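Local coordinates for protein disulfide oxidoreductase (PDB 2REM) that probably forms disulfide bonds in periplasmic proteins as a thioredoxin-fold oxidoreductase of the DsbA family, at residues H42-S45 with K46-W50; A115-Y118 with A119-V123; G134-V137 with E138-Q142. One frame throughout, in Å; residues are numbered along the deposited sequence.

Interaction 1 (H42-S45 with K46-W50)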
loop_
_atom_site.group_PDB
_atom_site.type_symbol
_atom_site.label_atom_id
_atom_site.label_comp_id
_atom_site.label_asym_id
_atom_site.label_seq_id
_atom_site.Cartn_x
_atom_site.Cartn_y
_atom_site.Cartn_z
ATOM N N HIS A 42 8.455 -0.229 -9.126
ATOM C CA HIS A 42 9.594 0.655 -9.357
ATOM C C HIS A 42 9.779 1.614 -8.193
ATOM O O HIS A 42 10.893 2.004 -7.870
ATOM C CB HIS A 42 9.410 1.433 -10.657
ATOM C CG HIS A 42 9.461 0.582 -11.892
ATOM N ND1 HIS A 42 8.990 1.015 -13.113
ATOM C CD2 HIS A 42 9.921 -0.678 -12.092
ATOM C CE1 HIS A 42 9.172 0.067 -14.016
ATOM N NE2 HIS A 42 9.727 -0.975 -13.419
ATOM N N PHE A 43 8.674 1.977 -7.564
ATOM C CA PHE A 43 8.674 2.950 -6.508
ATOM C C PHE A 43 9.114 2.346 -5.195
ATOM O O PHE A 43 9.600 3.056 -4.322
ATOM C CB PHE A 43 7.251 3.471 -6.356
ATOM C CG PHE A 43 7.089 4.612 -5.394
ATOM C CD1 PHE A 43 8.050 5.614 -5.268
ATOM C CD2 PHE A 43 5.916 4.718 -4.662
ATOM C CE1 PHE A 43 7.844 6.705 -4.389
ATOM C CE2 PHE A 43 5.707 5.784 -3.798
ATOM C CZ PHE A 43 6.681 6.771 -3.670
ATOM N N ASP A 44 8.925 1.036 -5.038
ATOM C CA ASP A 44 8.978 0.486 -3.706
ATOM C C ASP A 44 10.293 0.749 -2.986
ATOM O O ASP A 44 10.289 1.121 -1.821
ATOM C CB ASP A 44 8.622 -0.990 -3.671
ATOM C CG ASP A 44 8.549 -1.504 -2.250
ATOM O OD1 ASP A 44 7.624 -1.095 -1.471
ATOM O OD2 ASP A 44 9.456 -2.265 -1.909
ATOM N N SER A 45 11.414 0.594 -3.675
ATOM C CA SER A 45 12.704 0.778 -3.010
ATOM C C SER A 45 12.866 2.204 -2.516
ATOM O O SER A 45 13.335 2.403 -1.397
ATOM C CB SER A 45 13.866 0.386 -3.916
ATOM O OG SER A 45 14.022 1.359 -4.927
ATOM N N LYS A 46 12.487 3.183 -3.347
ATOM C CA LYS A 46 12.549 4.603 -2.959
ATOM C C LYS A 46 11.594 4.845 -1.785
ATOM O O LYS A 46 11.935 5.558 -0.836
ATOM C CB LYS A 46 12.229 5.568 -4.129
ATOM C CG LYS A 46 13.424 5.999 -4.969
ATOM C CD LYS A 46 13.049 7.025 -6.068
ATOM C CE LYS A 46 14.246 7.401 -6.950
ATOM N NZ LYS A 46 14.560 6.369 -7.996
ATOM N N LEU A 47 10.415 4.226 -1.856
ATOM C CA LEU A 47 9.400 4.408 -0.836
ATOM C C LEU A 47 9.830 3.773 0.487
ATOM O O LEU A 47 9.642 4.353 1.553
ATOM C CB LEU A 47 8.076 3.804 -1.295
ATOM C CG LEU A 47 6.916 3.901 -0.289
ATOM C CD1 LEU A 47 6.561 5.338 0.102
ATOM C CD2 LEU A 47 5.732 3.231 -0.881
ATOM N N GLN A 48 10.413 2.584 0.416
ATOM C CA GLN A 48 10.829 1.920 1.641
ATOM C C GLN A 48 11.940 2.693 2.305
ATOM O O GLN A 48 11.946 2.845 3.525
ATOM C CB GLN A 48 11.194 0.446 1.413
ATOM C CG GLN A 48 10.005 -0.433 0.926
ATOM C CD GLN A 48 8.847 -0.646 1.932
ATOM O OE1 GLN A 48 7.712 -0.886 1.518
ATOM N NE2 GLN A 48 9.132 -0.581 3.229
ATOM N N ALA A 49 12.862 3.230 1.504
ATOM C CA ALA A 49 13.945 4.025 2.051
ATOM C C ALA A 49 13.386 5.256 2.760
ATOM O O ALA A 49 13.821 5.606 3.873
ATOM C CB ALA A 49 14.926 4.433 0.952
ATOM N N TRP A 50 12.443 5.912 2.094
ATOM C CA TRP A 50 11.745 7.061 2.648
ATOM C C TRP A 50 11.068 6.673 3.973
ATOM O O TRP A 50 11.206 7.359 4.969
ATOM C CB TRP A 50 10.720 7.586 1.634
ATOM C CG TRP A 50 9.880 8.709 2.161
ATOM C CD1 TRP A 50 10.110 10.046 2.025
ATOM C CD2 TRP A 50 8.682 8.581 2.917
ATOM N NE1 TRP A 50 9.108 10.761 2.640
ATOM C CE2 TRP A 50 8.222 9.883 3.197
ATOM C CE3 TRP A 50 7.941 7.483 3.382
ATOM C CZ2 TRP A 50 7.065 10.118 3.944
ATOM C CZ3 TRP A 50 6.797 7.717 4.111
ATOM C CH2 TRP A 50 6.378 9.030 4.390
HETATM O O HOH W 1 12.439 3.124 -6.173
#
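Leu47 lies across one face of the Phe43 ring, one helical turn along the same helix. Its CB sits over the middle of the ring, 3.9 Å from the centroid and 9° off the ring normal, a CH-pi contact. The methyls lie over the same face, toward its CE2-CZ rim: Leu47 CD2 comes within 3.9 Å of Phe43 CE2, and CD1 is about as close to CE2 and CZ. Phe43 swings CG opposite its backbone N (chi1 -174°), which carries the ring forward along the helix to meet Leu47; its ring also stacks with that of Phe172. Both side chains touch Glu31 of strand 27-33, and Leu47 also touches Phe60 of strand 58-64, so the pair packs the helix against these strands.

On another side, the side chain of the buried Asp44 bends forward over Gln48, with CG trans to the backbone N (chi1 -174°). Asp44 OD2 lies 3.4 Å from Gln48 CG, and His91, Thr92 and Phe95 of helix 87-101 pack on the Asp44 side chain. Lys46 CB approaches the Phe43 ring obliquely.

Backbone bonds from Leu47 N to Phe43 O (2.8 Å), Gln48 N to Asp44 O and Ala49 N to Ser45 O keep this spacing. A water links His42 O, to which it donates, with Lys46 N, from which it accepts at 2.8 Å. These contacts, mostly i to i+4, belong to helix 38-52, the crossover helix of a beta-alpha-beta unit in the thioredoxin fold; the helix's N-terminal end carries a CxxC sequence, Cys37 to Cys40, consistent with the redox centre of DsbA proteins.

Interaction 2 (A115-Y118 with A119-V123); sequences AVFY and AGYGV
Phe117 and Tyr121 meet through Phe117 CZ and Tyr121 CE2, 3.8 Å apart, an oblique aromatic pair with planes inclined at 44°. Phe117 holds CG trans to its backbone N (chi1 176°), which brings its ring round to Tyr121, while the Tyr118 ring has Phe117 CD2 over its centre. Apolar packing adds Tyr118 CB against Val123 CB at 4.1 Å; both side chains reach Phe128 of helix 125-132, and Tyr118 also touches Met94 and Ala77.

Among the backbone hydrogen bonds, Ala119 N to Ala115 O (2.7 Å) is the last of the i to i+4 type here, and Gly120 N then turns back to Phe117 O. Tyr118 O takes two donors from opposite faces of its carbonyl plane, Tyr121 N at 2.7 Å and Val123 N at 3.3 Å. Val123 N to Tyr118 O and Gly122 N to Ala119 O are the paired bonds of a Schellman motif, with Gly122, at positive phi, as its C-prime residue.

Water 2 donates to Ala115 O (2.6 Å) and to Val123 O, joining helix and loop. With Ala115 O, Phe117 O, Tyr118 O and Ala119 O all engaged, the helix end is held mainly by backbone hydrogen bonds and one water, with Val123 packed on Tyr118.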
loop_
_atom_site.group_PDB
_atom_site.type_symbol
_atom_site.label_atom_id
_atom_site.label_comp_id
_atom_site.label_asym_id
_atom_site.label_seq_id
_atom_site.Cartn_x
_atom_site.Cartn_y
_atom_site.Cartn_z
ATOM N N ALA A 115 0.385 -19.870 -3.071
ATOM C CA ALA A 115 0.872 -20.713 -1.978
ATOM C C ALA A 115 2.288 -21.182 -2.273
ATOM O O ALA A 115 3.117 -21.252 -1.360
ATOM C CB ALA A 115 -0.065 -21.886 -1.707
ATOM N N VAL A 116 2.583 -21.489 -3.542
ATOM C CA VAL A 116 3.924 -21.951 -3.906
ATOM C C VAL A 116 4.898 -20.822 -3.625
ATOM O O VAL A 116 5.931 -21.051 -3.032
ATOM C CB VAL A 116 4.016 -22.446 -5.381
ATOM C CG1 VAL A 116 5.456 -22.661 -5.805
ATOM C CG2 VAL A 116 3.227 -23.737 -5.541
ATOM N N PHE A 117 4.532 -19.603 -4.004
ATOM C CA PHE A 117 5.372 -18.445 -3.764
ATOM C C PHE A 117 5.691 -18.296 -2.268
ATOM O O PHE A 117 6.870 -18.213 -1.869
ATOM C CB PHE A 117 4.722 -17.168 -4.315
ATOM C CG PHE A 117 5.505 -15.938 -4.017
ATOM C CD1 PHE A 117 6.578 -15.578 -4.834
ATOM C CD2 PHE A 117 5.244 -15.192 -2.876
ATOM C CE1 PHE A 117 7.339 -14.460 -4.558
ATOM C CE2 PHE A 117 6.023 -14.052 -2.580
ATOM C CZ PHE A 117 7.057 -13.687 -3.438
ATOM N N TYR A 118 4.638 -18.270 -1.446
ATOM C CA TYR A 118 4.811 -18.050 -0.026
ATOM C C TYR A 118 5.432 -19.252 0.685
ATOM O O TYR A 118 6.047 -19.096 1.749
ATOM C CB TYR A 118 3.483 -17.589 0.601
ATOM C CG TYR A 118 3.173 -16.190 0.127
ATOM C CD1 TYR A 118 3.936 -15.106 0.578
ATOM C CD2 TYR A 118 2.148 -15.947 -0.782
ATOM C CE1 TYR A 118 3.686 -13.804 0.140
ATOM C CE2 TYR A 118 1.864 -14.630 -1.239
ATOM C CZ TYR A 118 2.648 -13.578 -0.770
ATOM O OH TYR A 118 2.377 -12.300 -1.178
ATOM N N ALA A 119 5.312 -20.438 0.079
ATOM C CA ALA A 119 6.023 -21.616 0.578
ATOM C C ALA A 119 7.524 -21.322 0.693
ATOM O O ALA A 119 8.213 -21.883 1.541
ATOM C CB ALA A 119 5.790 -22.822 -0.312
ATOM N N GLY A 120 8.024 -20.423 -0.152
ATOM C CA GLY A 120 9.419 -20.048 -0.130
ATOM C C GLY A 120 9.760 -19.259 1.121
ATOM O O GLY A 120 10.924 -19.184 1.501
ATOM N N TYR A 121 8.739 -18.670 1.743
ATOM C CA TYR A 121 8.914 -17.888 2.980
ATOM C C TYR A 121 8.468 -18.660 4.236
ATOM O O TYR A 121 8.210 -18.060 5.286
ATOM C CB TYR A 121 8.223 -16.523 2.855
ATOM C CG TYR A 121 8.862 -15.755 1.751
ATOM C CD1 TYR A 121 10.037 -15.024 1.979
ATOM C CD2 TYR A 121 8.382 -15.859 0.436
ATOM C CE1 TYR A 121 10.679 -14.360 0.935
ATOM C CE2 TYR A 121 9.015 -15.200 -0.601
ATOM C CZ TYR A 121 10.154 -14.460 -0.345
ATOM O OH TYR A 121 10.791 -13.842 -1.373
ATOM N N GLY A 122 8.428 -19.985 4.125
ATOM C CA GLY A 122 8.137 -20.838 5.277
ATOM C C GLY A 122 6.655 -20.934 5.621
ATOM O O GLY A 122 6.299 -21.446 6.685
ATOM N N VAL A 123 5.799 -20.481 4.720
ATOM C CA VAL A 123 4.350 -20.618 4.925
ATOM C C VAL A 123 3.856 -21.937 4.377
ATOM O O VAL A 123 3.998 -22.233 3.177
ATOM C CB VAL A 123 3.533 -19.477 4.272
ATOM C CG1 VAL A 123 2.036 -19.617 4.613
ATOM C CG2 VAL A 123 4.073 -18.128 4.736
HETATM O O HOH W 2 2.336 -21.240 1.149
#

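Interaction 3 (G134-V137 with E138-Q142)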
loop_
_atom_site.group_PDB
_atom_site.type_symbol
_atom_site.label_atom_id
_atom_site.label_comp_id
_atom_site.label_asym_id
_atom_site.label_seq_id
_atom_site.Cartn_x
_atom_site.Cartn_y
_atom_site.Cartn_z
ATOM N N GLY A 134 -9.583 -16.728 4.201
ATOM C CA GLY A 134 -10.139 -16.652 5.551
ATOM C C GLY A 134 -10.728 -15.320 5.942
ATOM O O GLY A 134 -10.595 -14.338 5.217
ATOM N N PRO A 135 -11.416 -15.291 7.093
ATOM C CA PRO A 135 -12.110 -14.103 7.577
ATOM C C PRO A 135 -11.226 -12.896 7.897
ATOM O O PRO A 135 -11.657 -11.760 7.666
ATOM C CB PRO A 135 -12.859 -14.610 8.822
ATOM C CG PRO A 135 -12.140 -15.783 9.244
ATOM C CD PRO A 135 -11.626 -16.442 7.990
ATOM N N GLU A 136 -10.003 -13.111 8.393
ATOM C CA GLU A 136 -9.153 -11.964 8.734
ATOM C C GLU A 136 -8.767 -11.230 7.470
ATOM O O GLU A 136 -8.855 -10.005 7.389
ATOM C CB GLU A 136 -7.895 -12.373 9.516
ATOM C CG GLU A 136 -7.020 -11.170 9.945
ATOM C CD GLU A 136 -7.801 -10.070 10.673
ATOM O OE1 GLU A 136 -8.800 -10.372 11.370
ATOM O OE2 GLU A 136 -7.401 -8.894 10.550
ATOM N N VAL A 137 -8.352 -11.993 6.470
ATOM C CA VAL A 137 -8.007 -11.415 5.184
ATOM C C VAL A 137 -9.198 -10.727 4.516
ATOM O O VAL A 137 -9.058 -9.625 3.979
ATOM C CB VAL A 137 -7.360 -12.472 4.278
ATOM C CG1 VAL A 137 -7.396 -12.027 2.797
ATOM C CG2 VAL A 137 -5.937 -12.691 4.761
ATOM N N GLU A 138 -10.365 -11.363 4.572
ATOM C CA GLU A 138 -11.555 -10.787 3.955
ATOM C C GLU A 138 -11.885 -9.458 4.647
ATOM O O GLU A 138 -12.179 -8.455 3.980
ATOM C CB GLU A 138 -12.725 -11.764 4.046
ATOM C CG GLU A 138 -14.067 -11.194 3.642
ATOM C CD GLU A 138 -14.198 -10.885 2.139
ATOM O OE1 GLU A 138 -13.338 -11.338 1.350
ATOM O OE2 GLU A 138 -15.191 -10.197 1.758
ATOM N N LYS A 139 -11.806 -9.454 5.980
ATOM C CA LYS A 139 -11.948 -8.202 6.738
ATOM C C LYS A 139 -10.994 -7.092 6.276
ATOM O O LYS A 139 -11.427 -5.969 5.981
ATOM C CB LYS A 139 -11.814 -8.457 8.238
ATOM C CG LYS A 139 -11.950 -7.212 9.066
ATOM C CD LYS A 139 -11.717 -7.523 10.518
ATOM C CE LYS A 139 -11.721 -6.231 11.320
ATOM N NZ LYS A 139 -11.767 -6.587 12.745
ATOM N N ARG A 140 -9.699 -7.406 6.212
ATOM C CA ARG A 140 -8.682 -6.464 5.755
ATOM C C ARG A 140 -8.900 -6.067 4.294
ATOM O O ARG A 140 -8.683 -4.906 3.905
ATOM C CB ARG A 140 -7.286 -7.098 5.897
ATOM C CG ARG A 140 -6.973 -7.390 7.342
ATOM C CD ARG A 140 -5.579 -7.880 7.500
ATOM N NE ARG A 140 -5.334 -8.169 8.894
ATOM C CZ ARG A 140 -4.146 -8.151 9.475
ATOM N NH1 ARG A 140 -3.069 -7.843 8.783
ATOM N NH2 ARG A 140 -4.060 -8.440 10.765
ATOM N N PHE A 141 -9.327 -7.040 3.490
ATOM C CA PHE A 141 -9.637 -6.787 2.082
ATOM C C PHE A 141 -10.799 -5.794 1.944
ATOM O O PHE A 141 -10.728 -4.824 1.172
ATOM C CB PHE A 141 -9.957 -8.125 1.391
ATOM C CG PHE A 141 -10.312 -8.005 -0.061
ATOM C CD1 PHE A 141 -9.352 -8.231 -1.042
ATOM C CD2 PHE A 141 -11.627 -7.706 -0.445
ATOM C CE1 PHE A 141 -9.701 -8.136 -2.400
ATOM C CE2 PHE A 141 -11.995 -7.644 -1.791
ATOM C CZ PHE A 141 -11.030 -7.852 -2.768
ATOM N N GLN A 142 -11.856 -6.003 2.712
ATOM C CA GLN A 142 -12.952 -5.046 2.727
ATOM C C GLN A 142 -12.517 -3.676 3.261
ATOM O O GLN A 142 -12.942 -2.648 2.749
ATOM C CB GLN A 142 -14.143 -5.592 3.497
ATOM C CG GLN A 142 -14.814 -6.778 2.805
ATOM C CD GLN A 142 -15.200 -6.474 1.373
ATOM O OE1 GLN A 142 -15.485 -5.316 1.019
ATOM N NE2 GLN A 142 -15.202 -7.505 0.529
#
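The guanidinium of Arg140 meets Glu136 at its edge: OE2 lies in the guanidinium plane, and the carboxylate stands perpendicular to it, the two planes 90° apart. In this salt bridge Arg140 NE donates to Glu136 OE2 at 2.7 Å, nearly straight at 175°, and OE2 accepts through its anti lone pair, the one away from OE1; NH2 adds a weak bond to the same atom. Glu136 reaches it by turning CG away from its backbone N (chi1 -177°) and kinking at chi2, while Arg140 runs extended from CG to NE. The Phe141 ring has Gln142 NE2 at its edge and makes a cation-pi contact with Arg76.

Gln142 NE2 also donates to Glu138 OE2 at 3.0 Å, arriving from above the carboxylate plane. The other oxygen, Glu138 OE1, forms a salt bridge with Arg76 of helix 71-83, so the carboxylate is held from two sources. Arg76 also touches Val137, and Val83 of the same helix packs on Glu136 and Arg140.

Backbone bonds start at the N-cap: Glu138 N reaches Gly134 O at 3.1 Å, and Lys139 N to Pro135 O and Phe141 N to Val137 O (2.6 Å) follow. Proline just after the N-cap commonly begins an alpha-helix, and the i to i+4 Glu136-Arg140 salt bridge runs along the start of helix 135-151, docked on helix 71-83.

In the fold
From the N terminus the three contacts follow in series, none nested in or crossing another, and each joins adjoining residues, so none closes a long loop. Interaction 1 lies within helix 38-52, which connects the neighbouring parallel strands 27-33 and 58-64. Helices 71-83 and 87-101 come next, then helix 111-119, whose end is interaction 2. Helix 125-132 then leads to interaction 3, the start of helix 135-151. The centres of interactions 2 and 3 are about 20 Å apart, and both contacts touch helix 71-83. Interaction 1 shares helix 87-101 with interaction 2 and lies opposite interaction 3 across the chain centre.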